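Local coordinates for immunoglobulin-like protein (Pseudomonas aeruginosa, PDB 3N6Y) that is of unknown function but adopts an immunoglobulin-like beta-sandwich fold and is made with a signal sequence, consistent with export, at residues T41-A46 / K132-R137; P11-F17 / T50-Y56; G64-L68 / V122-D126. All blocks are in the same frame, centred on the assembly; numbering follows the deposited sequence.

Interaction 1 (T41-A46 / K132-R137); sequences TTEVPA and KSFDVR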
# COMPACT_ATOMS: atom_id res chain seq x y z
N THR A 41 -2.93 -3.93 12.77
CA THR A 41 -2.42 -5.28 12.90
C THR A 41 -1.48 -5.60 11.74
O THR A 41 -1.62 -4.97 10.67
CB THR A 41 -3.57 -6.32 12.88
OG1 THR A 41 -3.01 -7.60 13.17
CG2 THR A 41 -4.25 -6.33 11.52
N THR A 42 -0.60 -6.59 11.95
CA THR A 42 0.15 -7.20 10.86
C THR A 42 -0.38 -8.56 10.46
O THR A 42 0.12 -9.17 9.50
CB THR A 42 1.65 -7.32 11.21
OG1 THR A 42 1.86 -8.00 12.46
CG2 THR A 42 2.24 -5.90 11.22
N GLU A 43 -1.45 -8.98 11.13
CA GLU A 43 -2.05 -10.30 10.92
C GLU A 43 -3.35 -10.13 10.13
O GLU A 43 -4.30 -9.53 10.58
CB GLU A 43 -2.29 -11.01 12.25
CG GLU A 43 -1.02 -11.33 13.01
CD GLU A 43 -0.21 -12.45 12.35
OE1 GLU A 43 -0.81 -13.32 11.63
OE2 GLU A 43 1.02 -12.47 12.55
N VAL A 44 -3.34 -10.65 8.92
CA VAL A 44 -4.40 -10.44 7.95
C VAL A 44 -5.10 -11.75 7.60
O VAL A 44 -4.43 -12.69 7.19
CB VAL A 44 -3.79 -9.81 6.71
CG1 VAL A 44 -4.83 -9.67 5.59
CG2 VAL A 44 -3.17 -8.43 7.03
N PRO A 45 -6.44 -11.81 7.71
CA PRO A 45 -7.15 -13.05 7.32
C PRO A 45 -7.07 -13.38 5.84
O PRO A 45 -7.27 -12.49 5.00
CB PRO A 45 -8.62 -12.77 7.68
CG PRO A 45 -8.65 -11.55 8.44
CD PRO A 45 -7.37 -10.78 8.19
N ALA A 46 -6.85 -14.65 5.54
CA ALA A 46 -6.80 -15.15 4.17
C ALA A 46 -8.23 -15.39 3.73
O ALA A 46 -8.69 -16.54 3.57
CB ALA A 46 -5.98 -16.44 4.09
N LYS A 132 5.54 -1.93 5.47
CA LYS A 132 5.01 -2.85 6.44
C LYS A 132 4.91 -4.24 5.86
O LYS A 132 4.52 -4.39 4.67
CB LYS A 132 3.61 -2.42 6.92
CG LYS A 132 3.35 -2.80 8.37
CD LYS A 132 4.13 -1.88 9.36
CE LYS A 132 3.97 -2.32 10.75
NZ LYS A 132 4.87 -1.64 11.72
N SER A 133 5.24 -5.21 6.74
CA SER A 133 5.16 -6.65 6.42
C SER A 133 3.91 -7.22 7.08
O SER A 133 3.76 -7.08 8.31
CB SER A 133 6.42 -7.39 6.89
OG SER A 133 7.50 -7.01 6.06
N PHE A 134 3.05 -7.85 6.27
CA PHE A 134 1.83 -8.53 6.77
C PHE A 134 1.89 -10.05 6.59
O PHE A 134 2.38 -10.51 5.57
CB PHE A 134 0.61 -8.03 6.05
CG PHE A 134 0.44 -6.56 6.18
CD1 PHE A 134 -0.34 -6.03 7.18
CD2 PHE A 134 1.01 -5.68 5.22
CE1 PHE A 134 -0.51 -4.67 7.28
CE2 PHE A 134 0.86 -4.33 5.34
CZ PHE A 134 0.10 -3.83 6.36
N ASP A 135 1.35 -10.76 7.57
CA ASP A 135 1.28 -12.22 7.60
C ASP A 135 -0.18 -12.59 7.32
O ASP A 135 -1.05 -12.31 8.15
CB ASP A 135 1.71 -12.73 8.99
CG ASP A 135 1.52 -14.21 9.17
OD1 ASP A 135 1.92 -14.97 8.27
OD2 ASP A 135 0.94 -14.62 10.21
N VAL A 136 -0.40 -13.20 6.15
CA VAL A 136 -1.73 -13.56 5.68
C VAL A 136 -1.89 -15.04 5.99
O VAL A 136 -1.10 -15.88 5.55
CB VAL A 136 -1.89 -13.27 4.19
CG1 VAL A 136 -3.17 -13.89 3.60
CG2 VAL A 136 -1.81 -11.75 3.95
N ARG A 137 -2.88 -15.37 6.80
CA ARG A 137 -3.14 -16.77 7.09
C ARG A 137 -4.58 -17.02 7.43
O ARG A 137 -5.36 -16.09 7.62
CB ARG A 137 -2.23 -17.29 8.19
CG ARG A 137 -2.54 -16.82 9.59
CD ARG A 137 -1.40 -17.25 10.52
NE ARG A 137 -1.75 -17.16 11.93
CZ ARG A 137 -0.86 -17.10 12.91
NH1 ARG A 137 0.44 -17.13 12.62
NH2 ARG A 137 -1.25 -17.03 14.18
OXT ARG A 137 -4.95 -18.19 7.50
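Val44 lays a methyl against the Phe134 ring where the short strand 43-44 runs parallel to the C-terminal strand 127-136, at one edge of an immunoglobulin-like beta sandwich. This edge pairing resembles the parallel A' and G strands of Ig domains. The backbone stitching is the parallel kind: Thr42 O accepts from Asp135 N, and Val44 uses both its N and its O, giving to Asp135 O and receiving from Arg137 N, so that it straddles Val136.

The face carrying Val44 and Val136 is tightly packed. CG2 of Val44 meets CD1 of Phe134 at 3.7 Å, coming obliquely to the ring, and CB of Val44 is 3.9 Å from CG2 of Val136. With CG1 anti to the backbone N (chi1 175°), Val44 splits its methyls, CG2 going to Phe134 and CG1 lying beside CG2 of Val136. Ala46 CB touches CG1 of Val136 at 3.8 Å. Phe52 of strand 51-59 covers this side, touching Val44 and meeting Phe134 edge-to-face. At the ring edge sits Thr41 O, 3.6 Å from CE1 of Phe134, buried and with no polar partner in the model.

The opposite face, carrying Glu43 and Asp135, is the exposed, charged side. The Glu43 side chain bends at chi2 (-71°), bringing its carboxylate across that of Asp135, planes 73° apart. Glu43 OE1 and Asp135 OD2 lie 2.6 Å apart, suggesting that one acid holds a proton. OE1 of Glu43 also lies over one face of the Arg137 guanidinium in a long salt bridge to which no N-H points. Asp135 and Arg137 each have two conformers, so this network is doubtful in detail. Next to Glu43, Thr41 closes an ST turn: its OG1 accepts from Glu43 N at 2.9 Å.

Interaction 2 (P11-F17 / T50-Y56); sequences PIEYGVF and TKFGMRY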
# COMPACT_ATOMS: atom_id res chain seq x y z
N PRO A 11 2.43 9.64 12.19
CA PRO A 11 2.36 8.18 12.27
C PRO A 11 1.90 7.53 10.99
O PRO A 11 1.05 8.08 10.28
CB PRO A 11 1.28 7.94 13.34
CG PRO A 11 0.94 9.23 13.91
CD PRO A 11 1.31 10.27 12.92
N ILE A 12 2.43 6.35 10.70
CA ILE A 12 1.89 5.54 9.62
C ILE A 12 0.78 4.65 10.19
O ILE A 12 0.98 3.95 11.17
CB ILE A 12 2.98 4.68 8.95
CG1 ILE A 12 4.01 5.59 8.23
CG2 ILE A 12 2.35 3.74 7.98
CD1 ILE A 12 5.42 5.11 8.42
N GLU A 13 -0.40 4.67 9.61
CA GLU A 13 -1.43 3.74 10.05
C GLU A 13 -1.20 2.46 9.27
O GLU A 13 -0.87 2.51 8.08
CB GLU A 13 -2.82 4.26 9.71
CG GLU A 13 -3.14 5.63 10.32
CD GLU A 13 -4.46 6.20 9.81
OE1 GLU A 13 -5.51 5.77 10.32
OE2 GLU A 13 -4.43 7.05 8.88
N TYR A 14 -1.47 1.32 9.88
CA TYR A 14 -1.34 0.06 9.15
C TYR A 14 -2.30 -0.98 9.69
O TYR A 14 -2.59 -0.99 10.90
CB TYR A 14 0.09 -0.46 9.19
CG TYR A 14 0.51 -0.88 10.54
CD1 TYR A 14 0.26 -2.19 10.99
CD2 TYR A 14 1.11 0.02 11.43
CE1 TYR A 14 0.62 -2.59 12.22
CE2 TYR A 14 1.48 -0.37 12.69
CZ TYR A 14 1.23 -1.67 13.09
OH TYR A 14 1.62 -2.01 14.35
N GLY A 15 -2.73 -1.88 8.81
CA GLY A 15 -3.66 -2.93 9.18
C GLY A 15 -4.76 -3.24 8.20
O GLY A 15 -4.56 -3.11 7.00
N VAL A 16 -5.90 -3.67 8.73
CA VAL A 16 -7.04 -4.10 7.97
C VAL A 16 -8.03 -2.93 7.89
O VAL A 16 -8.44 -2.38 8.93
CB VAL A 16 -7.71 -5.38 8.56
CG1 VAL A 16 -9.04 -5.68 7.82
CG2 VAL A 16 -6.76 -6.59 8.47
N PHE A 17 -8.42 -2.60 6.66
CA PHE A 17 -9.36 -1.50 6.34
C PHE A 17 -10.76 -2.00 6.56
O PHE A 17 -11.12 -3.09 6.11
CB PHE A 17 -9.22 -1.02 4.91
CG PHE A 17 -7.99 -0.17 4.67
CD1 PHE A 17 -6.71 -0.69 4.79
CD2 PHE A 17 -8.12 1.16 4.26
CE1 PHE A 17 -5.58 0.11 4.54
CE2 PHE A 17 -7.00 1.95 4.01
CZ PHE A 17 -5.73 1.42 4.15
N THR A 50 -11.02 -9.03 2.10
CA THR A 50 -10.13 -8.38 3.07
C THR A 50 -9.22 -7.40 2.37
O THR A 50 -8.56 -7.77 1.41
CB THR A 50 -9.27 -9.43 3.78
OG1 THR A 50 -10.10 -10.36 4.45
CG2 THR A 50 -8.30 -8.81 4.84
N LYS A 51 -9.22 -6.16 2.82
CA LYS A 51 -8.33 -5.10 2.37
C LYS A 51 -7.34 -4.71 3.45
O LYS A 51 -7.72 -4.49 4.62
CB LYS A 51 -9.14 -3.89 1.87
CG LYS A 51 -8.33 -2.67 1.52
CD LYS A 51 -9.30 -1.53 1.17
CE LYS A 51 -8.56 -0.23 1.02
NZ LYS A 51 -9.49 0.92 0.76
N PHE A 52 -6.05 -4.66 3.11
CA PHE A 52 -5.05 -4.31 4.08
C PHE A 52 -3.96 -3.42 3.48
O PHE A 52 -3.81 -3.33 2.26
CB PHE A 52 -4.37 -5.56 4.69
CG PHE A 52 -3.60 -6.40 3.68
CD1 PHE A 52 -4.25 -7.28 2.82
CD2 PHE A 52 -2.22 -6.26 3.56
CE1 PHE A 52 -3.55 -8.01 1.90
CE2 PHE A 52 -1.50 -7.02 2.64
CZ PHE A 52 -2.17 -7.88 1.80
N GLY A 53 -3.23 -2.75 4.35
CA GLY A 53 -2.14 -1.91 3.93
C GLY A 53 -1.87 -0.78 4.88
O GLY A 53 -2.01 -0.94 6.10
N MSE A 54 -1.46 0.35 4.32
CA MSE A 54 -0.99 1.53 5.01
C MSE A 54 -1.76 2.80 4.58
O MSE A 54 -2.15 2.93 3.40
CB MSE A 54 0.53 1.71 4.74
CG MSE A 54 1.43 0.73 5.50
SE MSE A 54 3.28 1.13 5.08
CE MSE A 54 3.24 0.70 3.21
N ARG A 55 -1.89 3.76 5.51
CA ARG A 55 -2.41 5.08 5.23
C ARG A 55 -1.45 6.03 5.96
O ARG A 55 -1.06 5.80 7.10
CB ARG A 55 -3.85 5.27 5.68
CG ARG A 55 -4.40 6.64 5.33
CD ARG A 55 -5.91 6.68 5.42
NE ARG A 55 -6.32 6.38 6.80
CZ ARG A 55 -7.48 5.82 7.13
NH1 ARG A 55 -8.37 5.49 6.22
NH2 ARG A 55 -7.74 5.57 8.40
N TYR A 56 -1.06 7.09 5.29
CA TYR A 56 -0.00 7.97 5.76
C TYR A 56 -0.22 9.40 5.22
O TYR A 56 -1.03 9.63 4.30
CB TYR A 56 1.40 7.44 5.35
CG TYR A 56 1.44 6.80 3.98
CD1 TYR A 56 1.17 5.46 3.82
CD2 TYR A 56 1.71 7.56 2.84
CE1 TYR A 56 1.18 4.87 2.59
CE2 TYR A 56 1.74 6.97 1.61
CZ TYR A 56 1.45 5.63 1.48
OH TYR A 56 1.42 5.01 0.26
O HOH W 1 -11.18 -5.43 4.81
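Phe17 presents one face of its ring to the aliphatic chain of Lys51. CE of Lys51 stands 3.9 Å from the ring centroid, a CH-pi contact displaced toward the rim, and the lysine gets there fully extended (chi1 173°). Its NZ continues past the ring to a hydrogen bond with Gln36. The edge of the same ring is turned to the opposite backbone, CE1 of Phe17 being 3.7 Å from Gly53 N.

On the same side of the sheet, Arg55 grips Glu13 side-on with two nitrogens. NE bonds OE2 of Glu13 at 2.9 Å, almost straight and exactly in the guanidinium plane, though it meets that oxygen from above the carboxylate plane. NH2 takes OE1 of Glu13, also at 2.9 Å, on the syn side. The two flat groups are therefore not coplanar but 45° apart. A bend at chi3 (61°) swings the guanidinium into place, and its NH1 is bonded to Gln36 O.

Between these groups Gly15 and Gly53 exchange two backbone hydrogen bonds, each 3.0 Å N to O. A water joins Phe17 O to Lys51 N where the pairing ends.

Strand 51-59 runs antiparallel to 13-14 on one side and to 101-106 on the other, while beyond the corner at Gly15 strand 16-17 also pairs with 38-40, whose Ile38 touches Glu13, Phe17 and Arg55.

Interaction 3 (G64-L68 / V122-D126); sequences GDTPL and VFQGD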
# COMPACT_ATOMS: atom_id res chain seq x y z
N GLY A 64 5.32 18.79 -9.82
CA GLY A 64 6.44 18.34 -10.66
C GLY A 64 7.29 17.25 -10.03
O GLY A 64 8.37 16.92 -10.53
N ASP A 65 6.81 16.69 -8.93
CA ASP A 65 7.58 15.74 -8.15
C ASP A 65 7.54 14.36 -8.79
O ASP A 65 6.59 14.00 -9.53
CB ASP A 65 7.06 15.61 -6.71
CG ASP A 65 7.33 16.84 -5.86
OD1 ASP A 65 8.11 17.72 -6.29
OD2 ASP A 65 6.79 16.90 -4.74
N THR A 66 8.60 13.62 -8.57
CA THR A 66 8.66 12.20 -8.90
C THR A 66 7.47 11.50 -8.20
O THR A 66 7.25 11.69 -7.01
CB THR A 66 9.98 11.59 -8.44
OG1 THR A 66 11.08 12.27 -9.09
CG2 THR A 66 10.10 10.06 -8.71
N PRO A 67 6.69 10.73 -8.96
CA PRO A 67 5.58 9.99 -8.40
C PRO A 67 6.02 8.91 -7.43
O PRO A 67 7.24 8.64 -7.24
CB PRO A 67 4.94 9.38 -9.64
CG PRO A 67 6.11 9.03 -10.43
CD PRO A 67 6.99 10.25 -10.32
N LEU A 68 5.03 8.34 -6.74
CA LEU A 68 5.31 7.24 -5.85
C LEU A 68 5.35 5.95 -6.65
O LEU A 68 4.65 5.76 -7.61
CB LEU A 68 4.27 7.13 -4.75
CG LEU A 68 4.12 8.34 -3.83
CD1 LEU A 68 3.03 7.99 -2.75
CD2 LEU A 68 5.50 8.73 -3.22
N VAL A 122 6.34 1.72 0.06
CA VAL A 122 6.16 2.95 -0.68
C VAL A 122 7.50 3.67 -0.89
O VAL A 122 8.15 4.05 0.06
CB VAL A 122 5.25 3.99 0.06
CG1 VAL A 122 4.97 5.19 -0.88
CG2 VAL A 122 4.00 3.37 0.51
N PHE A 123 7.84 3.85 -2.18
CA PHE A 123 9.06 4.55 -2.57
C PHE A 123 8.75 5.83 -3.32
O PHE A 123 7.73 5.93 -4.06
CB PHE A 123 9.87 3.69 -3.54
CG PHE A 123 10.49 2.48 -2.92
CD1 PHE A 123 9.83 1.24 -2.84
CD2 PHE A 123 11.76 2.56 -2.44
CE1 PHE A 123 10.45 0.14 -2.25
CE2 PHE A 123 12.38 1.44 -1.82
CZ PHE A 123 11.71 0.24 -1.76
N GLN A 124 9.67 6.80 -3.24
CA GLN A 124 9.71 7.86 -4.25
C GLN A 124 11.08 7.72 -4.93
O GLN A 124 12.12 8.00 -4.27
CB GLN A 124 9.56 9.24 -3.63
CG GLN A 124 9.52 10.30 -4.69
CD GLN A 124 9.55 11.73 -4.18
OE1 GLN A 124 10.28 12.07 -3.25
NE2 GLN A 124 8.76 12.59 -4.84
N GLY A 125 11.11 7.26 -6.19
CA GLY A 125 12.38 6.92 -6.83
C GLY A 125 13.02 5.80 -6.02
O GLY A 125 12.37 4.80 -5.74
N ASP A 126 14.30 5.97 -5.63
CA ASP A 126 15.00 5.00 -4.84
C ASP A 126 14.75 5.04 -3.32
O ASP A 126 15.24 4.16 -2.58
CB ASP A 126 16.52 5.16 -5.04
CG ASP A 126 17.01 4.87 -6.46
OD1 ASP A 126 16.24 4.39 -7.32
OD2 ASP A 126 18.23 5.19 -6.71
O HOH W 2 8.91 6.56 -7.76
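At one end of the sandwich, strand 116-124 runs out into the tight turn to 127-136 while the neighbouring strand 68-74 is just beginning, and the loop before Leu68 is tied to the end of 116-124. The tie is the Gln124 side chain. Extended throughout, with CG anti to the backbone N (chi1 -177°), it sends its amide across to the 64-68 backbone. There NE2 of Gln124 gives a hydrogen bond to Thr66 O of 2.8 Å, nearly straight at 176°, in the carbonyl plane and on a lone pair. The other amide atom, OE1, has a weak hydrogen bond from Arg127.

Next along, a water bridges the two loops: it donates to Pro67 O at 2.7 Å and accepts from Gly125 N at 2.8 Å. CG2 of Thr66 lies over this corner, 3.9 Å from Gly125 N.

Further in, the contact becomes apolar at Leu68. Its CD1 meets CG1 of Val122 at 3.9 Å, and Leu58 and Leu129 also touch Leu68. A side-chain amide and a water thus take over where regular pairing gives way, at the loop end of two adjacent antiparallel strands in an immunoglobulin-like sandwich.

Interactions 1 and 2 touch and share the core side of the sandwich: Phe134 and Val44 from interaction 1 pack on Phe52 from interaction 2, joining the C-terminal strand's sheet to that of strand 51-59. Lys132 and Tyr14 add a cation-pi contact between them. Interaction 3 lies on the far side of the chain's centre from interaction 1, yet shares its mixed sheet, and Met54 and Tyr56 of interaction 2 reach its Val122. Both strand pairings, parallel then antiparallel, use regular backbone bonds, but the charged groups lie outward in interaction 1, while in interaction 2 the salt bridge lies beside Phe17 and against Ile38. The loop contact relies instead on one amide bond and a bridging water.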